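DNA polymerase sliding clamp 3 (Sulfolobus tokodaii, PDB 3AIZ) forms part of a ring around DNA that tethers the catalytic subunit of DNA polymerase and other DNA-processing proteins to the duplex during replication. Local coordinates at residues Leu18-Asp23 with Thr205-Lys210; Leu227-Pro232 with Ala237-Ala242. All blocks are in the same frame, centred on the assembly; numbering follows the deposited sequence.

In the fold
Both interactions lie near the middle of the chain, where its N- and C-terminal halves meet, but at different depths. Interaction 2 is core: neighbouring antiparallel strands of the long sheet, joined by backbone hydrogen bonds, with apolar and aromatic side chains on one face and an ion pair on the other. Interaction 1 is smaller and only partly buried; it joins two loops, each following a helix, through one surface salt bridge and one apolar touch. The two meet at Thr-205, whose CG2 packs on the ring of Phe-239 while its OG1 makes a probable hydrogen bond with Tyr-229 OH. Thr-205 thus touches both the loop 18-23 and the hairpin, and Met-208 extends the contact with the hairpin through Tyr-229 and Ala-237.

Interaction 1: residues Leu18-Asp23 with Thr205-Lys210; sequences LEEFID and TSKMRK
Glu-20 and Lys-207 make the polar half of this contact, a salt bridge with a hydrogen bond from Lys-207 NZ to Glu-20 OE2 at 3.1 Å. The two side chains meet at about a right angle. The ammonium approaches OE2 from its anti side, 16° out of the carboxylate plane, and also lies over the aliphatic part of the glutamate, with NZ 3.4 Å from Glu-20 CG. A bend at chi2 of Glu-20 (-75°) folds the carboxylate back, and Lys-207 turns at chi3 and chi4 to meet it. The nearest atoms of the lysine side chain and a bound sulfate, probably picked up in crystallisation, are about 3 Å apart, and the sulfate may share its charge. These loops follow helices 8-18 and 199-203, one from each half of the PCNA fold, whose helices line the central hole of the ring; the contact thus bridges the N- and C-terminal domains on the helical side of the sheet. Apolar contact is limited to the methyl CG2 of Thr-205, which comes obliquely to the Phe-21 ring, 3.6 Å from CZ. The threonine hydroxyl is engaged elsewhere, with Val-202 O and Tyr-229 OH. Phe-21 itself is buried, packing also on Thr-45 and Ile-47 of strand 45-52.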
loop_
_atom_site.group_PDB
_atom_site.type_symbol
_atom_site.label_atom_id
_atom_site.label_comp_id
_atom_site.label_asym_id
_atom_site.label_seq_id
_atom_site.Cartn_x
_atom_site.Cartn_y
_atom_site.Cartn_z
ATOM N N LEU C 18 23.289 19.860 11.155
ATOM C CA LEU C 18 23.840 20.247 12.449
ATOM C C LEU C 18 22.836 20.083 13.588
ATOM O O LEU C 18 23.224 19.831 14.728
ATOM C CB LEU C 18 24.358 21.686 12.406
ATOM C CG LEU C 18 25.554 21.954 11.491
ATOM C CD1 LEU C 18 25.902 23.433 11.481
ATOM C CD2 LEU C 18 26.751 21.124 11.918
ATOM N N GLU C 19 21.551 20.228 13.278
ATOM C CA GLU C 19 20.506 20.062 14.285
ATOM C C GLU C 19 20.609 18.704 14.968
ATOM O O GLU C 19 20.258 18.558 16.139
ATOM C CB GLU C 19 19.118 20.219 13.663
ATOM C CG GLU C 19 18.661 21.655 13.493
ATOM C CD GLU C 19 17.252 21.749 12.938
ATOM O OE1 GLU C 19 16.913 20.959 12.031
ATOM O OE2 GLU C 19 16.484 22.617 13.408
ATOM N N GLU C 20 21.092 17.715 14.225
ATOM C CA GLU C 20 21.222 16.358 14.738
ATOM C C GLU C 20 22.291 16.266 15.823
ATOM O O GLU C 20 22.289 15.335 16.626
ATOM C CB GLU C 20 21.560 15.393 13.599
ATOM C CG GLU C 20 20.573 15.412 12.440
ATOM C CD GLU C 20 19.264 14.713 12.765
ATOM O OE1 GLU C 20 19.144 14.145 13.870
ATOM O OE2 GLU C 20 18.355 14.729 11.907
ATOM N N PHE C 21 23.198 17.238 15.847
ATOM C CA PHE C 21 24.343 17.185 16.750
ATOM C C PHE C 21 24.318 18.244 17.852
ATOM O O PHE C 21 24.589 17.941 19.014
ATOM C CB PHE C 21 25.647 17.289 15.957
ATOM C CG PHE C 21 25.841 16.180 14.966
ATOM C CD1 PHE C 21 25.379 16.306 13.667
ATOM C CD2 PHE C 21 26.478 15.007 15.337
ATOM C CE1 PHE C 21 25.552 15.284 12.754
ATOM C CE2 PHE C 21 26.654 13.982 14.428
ATOM C CZ PHE C 21 26.190 14.121 13.135
ATOM N N ILE C 22 23.999 19.483 17.490
ATOM C CA ILE C 22 24.079 20.586 18.442
ATOM C C ILE C 22 22.830 21.466 18.461
ATOM O O ILE C 22 22.063 21.496 17.499
ATOM C CB ILE C 22 25.317 21.459 18.173
ATOM C CG1 ILE C 22 25.280 22.014 16.750
ATOM C CG2 ILE C 22 26.585 20.653 18.384
ATOM C CD1 ILE C 22 26.543 22.744 16.355
ATOM N N ASP C 23 22.640 22.180 19.567
ATOM C CA ASP C 23 21.480 23.050 19.744
ATOM C C ASP C 23 21.776 24.485 19.325
ATOM O O ASP C 23 20.979 25.115 18.629
ATOM C CB ASP C 23 21.010 23.025 21.201
ATOM C CG ASP C 23 20.424 21.685 21.602
ATOM O OD1 ASP C 23 20.029 20.911 20.702
ATOM O OD2 ASP C 23 20.354 21.409 22.818
ATOM N N THR C 205 24.522 12.456 9.353
ATOM C CA THR C 205 25.195 13.355 8.420
ATOM C C THR C 205 24.641 13.193 7.007
ATOM O O THR C 205 25.101 13.843 6.070
ATOM C CB THR C 205 26.724 13.125 8.399
ATOM O OG1 THR C 205 27.015 11.841 7.832
ATOM C CG2 THR C 205 27.293 13.193 9.805
ATOM N N SER C 206 23.643 12.325 6.867
ATOM C CA SER C 206 23.058 12.020 5.565
ATOM C C SER C 206 22.400 13.228 4.895
ATOM O O SER C 206 22.360 13.317 3.667
ATOM C CB SER C 206 22.054 10.871 5.689
ATOM O OG SER C 206 21.079 11.147 6.682
ATOM N N LYS C 207 21.884 14.157 5.694
ATOM C CA LYS C 207 21.232 15.343 5.146
ATOM C C LYS C 207 22.222 16.328 4.525
ATOM O O LYS C 207 21.877 17.479 4.259
ATOM C CB LYS C 207 20.364 16.037 6.202
ATOM C CG LYS C 207 18.931 15.518 6.251
ATOM C CD LYS C 207 18.094 16.247 7.294
ATOM C CE LYS C 207 18.182 15.575 8.655
ATOM N NZ LYS C 207 19.575 15.530 9.179
ATOM N N MET C 208 23.452 15.871 4.301
ATOM C CA MET C 208 24.444 16.658 3.577
ATOM C C MET C 208 24.368 16.339 2.088
ATOM O O MET C 208 25.116 16.894 1.282
ATOM C CB MET C 208 25.853 16.375 4.104
ATOM C CG MET C 208 26.147 16.961 5.477
ATOM S SD MET C 208 26.186 18.766 5.485
ATOM C CE MET C 208 27.392 19.081 4.197
ATOM N N ARG C 209 23.455 15.438 1.739
ATOM C CA ARG C 209 23.262 14.997 0.360
ATOM C C ARG C 209 23.265 16.144 -0.648
ATOM O O ARG C 209 24.131 16.211 -1.519
ATOM C CB ARG C 209 21.954 14.215 0.239
ATOM C CG ARG C 209 21.551 13.884 -1.189
ATOM C CD ARG C 209 20.174 13.242 -1.224
ATOM N NE ARG C 209 20.066 12.170 -0.239
ATOM C CZ ARG C 209 20.412 10.908 -0.469
ATOM N NH1 ARG C 209 20.287 9.998 0.490
ATOM N NH2 ARG C 209 20.885 10.556 -1.659
ATOM N N LYS C 210 22.290 17.038 -0.526
ATOM C CA LYS C 210 22.131 18.134 -1.478
ATOM C C LYS C 210 23.341 19.069 -1.567
ATOM O O LYS C 210 23.882 19.279 -2.654
ATOM C CB LYS C 210 20.858 18.931 -1.176
ATOM C CG LYS C 210 19.572 18.147 -1.377
ATOM C CD LYS C 210 18.355 18.989 -1.029
ATOM C CE LYS C 210 18.359 20.307 -1.788
ATOM N NZ LYS C 210 18.388 20.102 -3.263
#

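Interaction 2: residues Leu227-Pro232 with Ala237-Ala242; sequences LRYNLP and ADFYIA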
loop_
_atom_site.group_PDB
_atom_site.type_symbol
_atom_site.label_atom_id
_atom_site.label_comp_id
_atom_site.label_asym_id
_atom_site.label_seq_id
_atom_site.Cartn_x
_atom_site.Cartn_y
_atom_site.Cartn_z
ATOM N N LEU C 227 34.623 12.325 8.240
ATOM C CA LEU C 227 33.789 12.485 7.061
ATOM C C LEU C 227 33.847 13.935 6.607
ATOM O O LEU C 227 33.323 14.826 7.275
ATOM C CB LEU C 227 32.343 12.092 7.359
ATOM C CG LEU C 227 32.080 10.638 7.751
ATOM C CD1 LEU C 227 30.629 10.455 8.169
ATOM C CD2 LEU C 227 32.441 9.698 6.613
ATOM N N ARG C 228 34.503 14.174 5.477
ATOM C CA ARG C 228 34.560 15.515 4.915
ATOM C C ARG C 228 33.621 15.631 3.732
ATOM O O ARG C 228 33.908 15.127 2.648
ATOM C CB ARG C 228 35.980 15.878 4.481
ATOM C CG ARG C 228 36.022 17.010 3.464
ATOM C CD ARG C 228 37.423 17.552 3.269
ATOM N NE ARG C 228 37.917 18.219 4.469
ATOM C CZ ARG C 228 38.952 19.049 4.486
ATOM N NH1 ARG C 228 39.599 19.322 3.361
ATOM N NH2 ARG C 228 39.336 19.615 5.623
ATOM N N TYR C 229 32.490 16.291 3.947
ATOM C CA TYR C 229 31.562 16.561 2.863
ATOM C C TYR C 229 32.001 17.814 2.122
ATOM O O TYR C 229 31.812 18.930 2.606
ATOM C CB TYR C 229 30.141 16.718 3.395
ATOM C CG TYR C 229 29.524 15.427 3.880
ATOM C CD1 TYR C 229 29.585 15.065 5.219
ATOM C CD2 TYR C 229 28.879 14.571 2.998
ATOM C CE1 TYR C 229 29.018 13.887 5.667
ATOM C CE2 TYR C 229 28.311 13.391 3.437
ATOM C CZ TYR C 229 28.382 13.054 4.772
ATOM O OH TYR C 229 27.817 11.878 5.211
ATOM N N ASN C 230 32.601 17.622 0.953
ATOM C CA ASN C 230 33.089 18.733 0.148
ATOM C C ASN C 230 31.974 19.683 -0.267
ATOM O O ASN C 230 30.863 19.257 -0.584
ATOM C CB ASN C 230 33.823 18.217 -1.091
ATOM C CG ASN C 230 35.085 17.450 -0.745
ATOM O OD1 ASN C 230 35.381 16.420 -1.351
ATOM N ND2 ASN C 230 35.834 17.947 0.235
ATOM N N LEU C 231 32.282 20.975 -0.259
ATOM C CA LEU C 231 31.330 21.998 -0.665
ATOM C C LEU C 231 31.897 22.796 -1.830
ATOM O O LEU C 231 33.113 22.856 -2.009
ATOM C CB LEU C 231 31.020 22.931 0.506
ATOM C CG LEU C 231 30.305 22.307 1.704
ATOM C CD1 LEU C 231 30.287 23.275 2.874
ATOM C CD2 LEU C 231 28.893 21.884 1.325
ATOM N N PRO C 232 31.014 23.410 -2.629
ATOM C CA PRO C 232 31.440 24.244 -3.757
ATOM C C PRO C 232 32.436 25.318 -3.328
ATOM O O PRO C 232 32.440 25.733 -2.170
ATOM C CB PRO C 232 30.133 24.894 -4.218
ATOM C CG PRO C 232 29.081 23.915 -3.833
ATOM C CD PRO C 232 29.547 23.297 -2.545
ATOM N N ALA C 237 32.645 20.393 5.038
ATOM C CA ALA C 237 31.990 20.162 6.317
ATOM C C ALA C 237 32.579 18.908 6.950
ATOM O O ALA C 237 32.237 17.791 6.564
ATOM C CB ALA C 237 30.490 20.012 6.127
ATOM N N ASP C 238 33.474 19.093 7.913
ATOM C CA ASP C 238 34.159 17.970 8.541
ATOM C C ASP C 238 33.402 17.424 9.744
ATOM O O ASP C 238 32.944 18.180 10.601
ATOM C CB ASP C 238 35.578 18.367 8.957
ATOM C CG ASP C 238 36.503 18.559 7.769
ATOM O OD1 ASP C 238 36.134 18.143 6.651
ATOM O OD2 ASP C 238 37.603 19.123 7.955
ATOM N N PHE C 239 33.276 16.103 9.800
ATOM C CA PHE C 239 32.676 15.434 10.946
ATOM C C PHE C 239 33.650 14.418 11.534
ATOM O O PHE C 239 33.936 13.392 10.916
ATOM C CB PHE C 239 31.370 14.746 10.547
ATOM C CG PHE C 239 30.284 15.697 10.132
ATOM C CD1 PHE C 239 30.254 16.220 8.850
ATOM C CD2 PHE C 239 29.292 16.067 11.023
ATOM C CE1 PHE C 239 29.257 17.095 8.465
ATOM C CE2 PHE C 239 28.292 16.943 10.644
ATOM C CZ PHE C 239 28.274 17.456 9.363
ATOM N N TYR C 240 34.167 14.713 12.723
ATOM C CA TYR C 240 35.058 13.794 13.419
ATOM C C TYR C 240 34.278 12.980 14.443
ATOM O O TYR C 240 33.784 13.524 15.432
ATOM C CB TYR C 240 36.189 14.556 14.113
ATOM C CG TYR C 240 37.077 15.340 13.173
ATOM C CD1 TYR C 240 36.691 16.590 12.707
ATOM C CD2 TYR C 240 38.302 14.836 12.759
ATOM C CE1 TYR C 240 37.497 17.312 11.851
ATOM C CE2 TYR C 240 39.117 15.553 11.902
ATOM C CZ TYR C 240 38.709 16.791 11.452
ATOM O OH TYR C 240 39.511 17.514 10.599
ATOM N N ILE C 241 34.168 11.678 14.205
ATOM C CA ILE C 241 33.428 10.798 15.101
ATOM C C ILE C 241 34.370 9.884 15.881
ATOM O O ILE C 241 35.190 9.180 15.296
ATOM C CB ILE C 241 32.403 9.951 14.329
ATOM C CG1 ILE C 241 31.530 10.853 13.456
ATOM C CG2 ILE C 241 31.551 9.135 15.289
ATOM C CD1 ILE C 241 30.505 10.107 12.640
ATOM N N ALA C 242 34.242 9.903 17.204
ATOM C CA ALA C 242 35.122 9.132 18.079
ATOM C C ALA C 242 34.982 7.627 17.863
ATOM O O ALA C 242 33.905 7.141 17.522
ATOM C CB ALA C 242 34.862 9.488 19.536
#
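Arg-228 NE donates to Asp-238 OD1 at 2.8 Å, and beside it Arg-228 NH2 reaches Asp-238 OD2 at 2.9 Å, so the carboxylate is gripped side-on with one nitrogen to each oxygen. Both oxygens use their syn lone pairs, and the guanidinium and carboxylate planes differ by only 13°. With CG of Arg-228 anti to the backbone N (chi1 159°), the arginine runs alongside the aspartate, and the bend at chi3 turns its NE edge to the acid. Tyr-236 makes a cation-pi contact with the same arginine. On the other face, toward helix 136-149, Tyr-229 and Phe-239 sit diagonally across the strand pair; their planes stand at 86° and Tyr-229 CD1 approaches Phe-239 CE1 to 3.8 Å. Leu-227 packs its CB against that of Phe-239, and Tyr-229 does the same with Ala-237. Between the faces run four backbone hydrogen bonds, two in the pair Leu-227 and Phe-239 and two in the pair Tyr-229 and Ala-237; Arg-228 and Asp-238 form the intervening non-hydrogen-bonded pair. This is an antiparallel beta hairpin, flanked by strands 45-52 and 214-220; through 235-241 beside 45-52 the PCNA sheet runs on from the C-terminal into the N-terminal domain.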